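Local coordinates for glutamine amidotransferase domain-containing protein (Thermotoga maritima, PDB 1O1Y), which probably acts as a glutamine amidotransferase of the class 1 family, taking ammonia from glutamine for transfer to an acceptor, at residues 194-197 with 198-202. Residues are numbered along the deposited sequence; the frame is centred on the assembly and turned at random.
With SO4 (sulfate ion), chain J.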
loop_
_atom_site.group_PDB
_atom_site.type_symbol
_atom_site.label_atom_id
_atom_site.label_comp_id
_atom_site.label_asym_id
_atom_site.label_seq_id
_atom_site.Cartn_x
_atom_site.Cartn_y
_atom_site.Cartn_z
ATOM N N LYS A 194 -15.632 0.101 -7.557
ATOM C CA LYS A 194 -16.655 -0.723 -8.150
ATOM C C LYS A 194 -16.180 -2.184 -8.285
ATOM O O LYS A 194 -16.968 -3.111 -8.119
ATOM C CB LYS A 194 -17.078 -0.220 -9.524
ATOM C CG LYS A 194 -17.898 1.021 -9.495
ATOM C CD LYS A 194 -18.104 1.548 -10.913
ATOM C CE LYS A 194 -18.864 2.866 -10.913
ATOM N NZ LYS A 194 -19.636 3.075 -12.180
ATOM N N ARG A 195 -14.924 -2.373 -8.658
ATOM C CA ARG A 195 -14.365 -3.726 -8.786
ATOM C C ARG A 195 -14.285 -4.433 -7.439
ATOM O O ARG A 195 -14.558 -5.629 -7.359
ATOM C CB ARG A 195 -12.956 -3.694 -9.411
ATOM C CG ARG A 195 -13.000 -3.268 -10.900
ATOM C CD ARG A 195 -13.833 -4.164 -11.789
ATOM N NE ARG A 195 -13.848 -3.711 -13.180
ATOM C CZ ARG A 195 -14.354 -4.419 -14.190
ATOM N NH1 ARG A 195 -14.916 -5.617 -13.981
ATOM N NH2 ARG A 195 -14.314 -3.921 -15.420
ATOM N N TRP A 196 -13.872 -3.708 -6.416
ATOM C CA TRP A 196 -13.731 -4.281 -5.065
ATOM C C TRP A 196 -15.076 -4.667 -4.475
ATOM O O TRP A 196 -15.229 -5.751 -3.875
ATOM C CB TRP A 196 -13.050 -3.343 -4.094
ATOM C CG TRP A 196 -11.569 -3.178 -4.195
ATOM C CD1 TRP A 196 -10.837 -2.922 -5.321
ATOM C CD2 TRP A 196 -10.641 -3.195 -3.113
ATOM N NE1 TRP A 196 -9.510 -2.803 -4.994
ATOM C CE2 TRP A 196 -9.365 -2.963 -3.650
ATOM C CE3 TRP A 196 -10.755 -3.452 -1.723
ATOM C CZ2 TRP A 196 -8.233 -2.915 -2.875
ATOM C CZ3 TRP A 196 -9.617 -3.419 -0.954
ATOM C CH2 TRP A 196 -8.355 -3.157 -1.551
ATOM N N ILE A 197 -16.063 -3.797 -4.628
ATOM C CA ILE A 197 -17.382 -4.118 -4.084
ATOM C C ILE A 197 -18.030 -5.287 -4.785
ATOM O O ILE A 197 -18.727 -6.055 -4.148
ATOM C CB ILE A 197 -18.319 -2.877 -3.966
ATOM C CG1 ILE A 197 -18.800 -2.398 -5.320
ATOM C CG2 ILE A 197 -17.659 -1.793 -3.165
ATOM C CD1 ILE A 197 -19.374 -0.990 -5.260
ATOM N N GLU A 198 -17.792 -5.460 -6.086
ATOM C CA GLU A 198 -18.231 -6.655 -6.767
ATOM C C GLU A 198 -17.427 -7.894 -6.319
ATOM O O GLU A 198 -18.038 -8.939 -6.112
ATOM C CB GLU A 198 -18.183 -6.494 -8.287
ATOM C CG GLU A 198 -18.655 -7.697 -9.093
ATOM C CD GLU A 198 -20.115 -8.068 -8.851
ATOM O OE1 GLU A 198 -20.884 -7.264 -8.266
ATOM O OE2 GLU A 198 -20.502 -9.189 -9.246
ATOM N N ALA A 199 -16.117 -7.777 -6.176
ATOM C CA ALA A 199 -15.288 -8.926 -5.815
ATOM C C ALA A 199 -15.631 -9.425 -4.404
ATOM O O ALA A 199 -15.569 -10.638 -4.141
ATOM C CB ALA A 199 -13.806 -8.600 -5.866
ATOM N N TYR A 200 -15.982 -8.485 -3.516
ATOM C CA TYR A 200 -16.140 -8.761 -2.089
ATOM C C TYR A 200 -17.545 -8.522 -1.593
ATOM O O TYR A 200 -17.752 -8.269 -0.420
ATOM C CB TYR A 200 -15.127 -7.993 -1.266
ATOM C CG TYR A 200 -13.706 -8.222 -1.736
ATOM C CD1 TYR A 200 -12.846 -7.164 -1.988
ATOM C CD2 TYR A 200 -13.241 -9.507 -1.970
ATOM C CE1 TYR A 200 -11.571 -7.373 -2.471
ATOM C CE2 TYR A 200 -11.963 -9.723 -2.446
ATOM C CZ TYR A 200 -11.139 -8.665 -2.699
ATOM O OH TYR A 200 -9.862 -8.910 -3.174
ATOM N N LYS A 201 -18.480 -8.672 -2.512
ATOM C CA LYS A 201 -19.886 -8.448 -2.306
ATOM C C LYS A 201 -20.421 -9.275 -1.134
ATOM O O LYS A 201 -21.185 -8.756 -0.342
ATOM C CB LYS A 201 -20.612 -8.841 -3.593
ATOM C CG LYS A 201 -22.097 -8.917 -3.533
ATOM C CD LYS A 201 -22.714 -8.890 -4.949
ATOM C CE LYS A 201 -24.206 -8.513 -4.901
ATOM N NZ LYS A 201 -24.865 -8.481 -6.259
ATOM N N ASP A 202 -20.041 -10.557 -1.020
ATOM C CA ASP A 202 -20.590 -11.389 0.071
ATOM C C ASP A 202 -19.989 -11.049 1.430
ATOM O O ASP A 202 -20.668 -11.089 2.435
ATOM C CB ASP A 202 -20.412 -12.873 -0.229
ATOM C CG ASP A 202 -21.185 -13.304 -1.424
ATOM O OD1 ASP A 202 -22.188 -12.629 -1.776
ATOM O OD2 ASP A 202 -20.883 -14.331 -2.072
HETATM S S SO4 J . -11.905 -1.233 -14.951
HETATM O O1 SO4 J . -11.725 -2.425 -15.775
HETATM O O2 SO4 J . -13.282 -0.736 -15.037
HETATM O O3 SO4 J . -10.967 -0.226 -15.433
HETATM O O4 SO4 J . -11.637 -1.577 -13.560
#
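One face of the Trp196 indole receives Tyr200 at its rim: CE1 of Tyr200 lies 4.1 Å from CE3 of Trp196, and the two side chains lie slantwise across one another. The Tyr200 ring in turn carries the methyl of Ala199 over the centre of one face, CB about 3.9 Å above the plane. With CG of Tyr200 anti to its carbonyl carbon (chi1 -53°), the ring folds back beneath the helix end, and its CD1 comes within 3.4 Å of Trp196 O. That same oxygen accepts the hydrogen bond from Tyr200 N at 2.9 Å, while Ala199 N bonds to Arg195 O, also at 2.9 Å. Farther out, the Arg195 guanidinium meets a sulfate, probably picked up during crystallisation: NE donates to O4 of the ion at 3.1 Å, and NH2 reaches O2, in the plane at the edge, by a weak bond. Arg191 is a second partner of the ion. A bend at chi2 (-59°) turns the Arg195 chain beyond CG so that NE faces the ion. Trp196 and Tyr200 also stack edge-to-face with His185 and Trp149, respectively. Were this tyrosine an alanine, Trp196 and the Ala199 methyl would probably lose their aromatic neighbour, and Trp149 its edge-to-face partner. Tyr200 is the first residue past helix 190-199 to leave helical backbone angles and sits at the N-cap position of helix 201-206, a helix-to-helix junction on the surface of this flavodoxin-like glutamine amidotransferase fold.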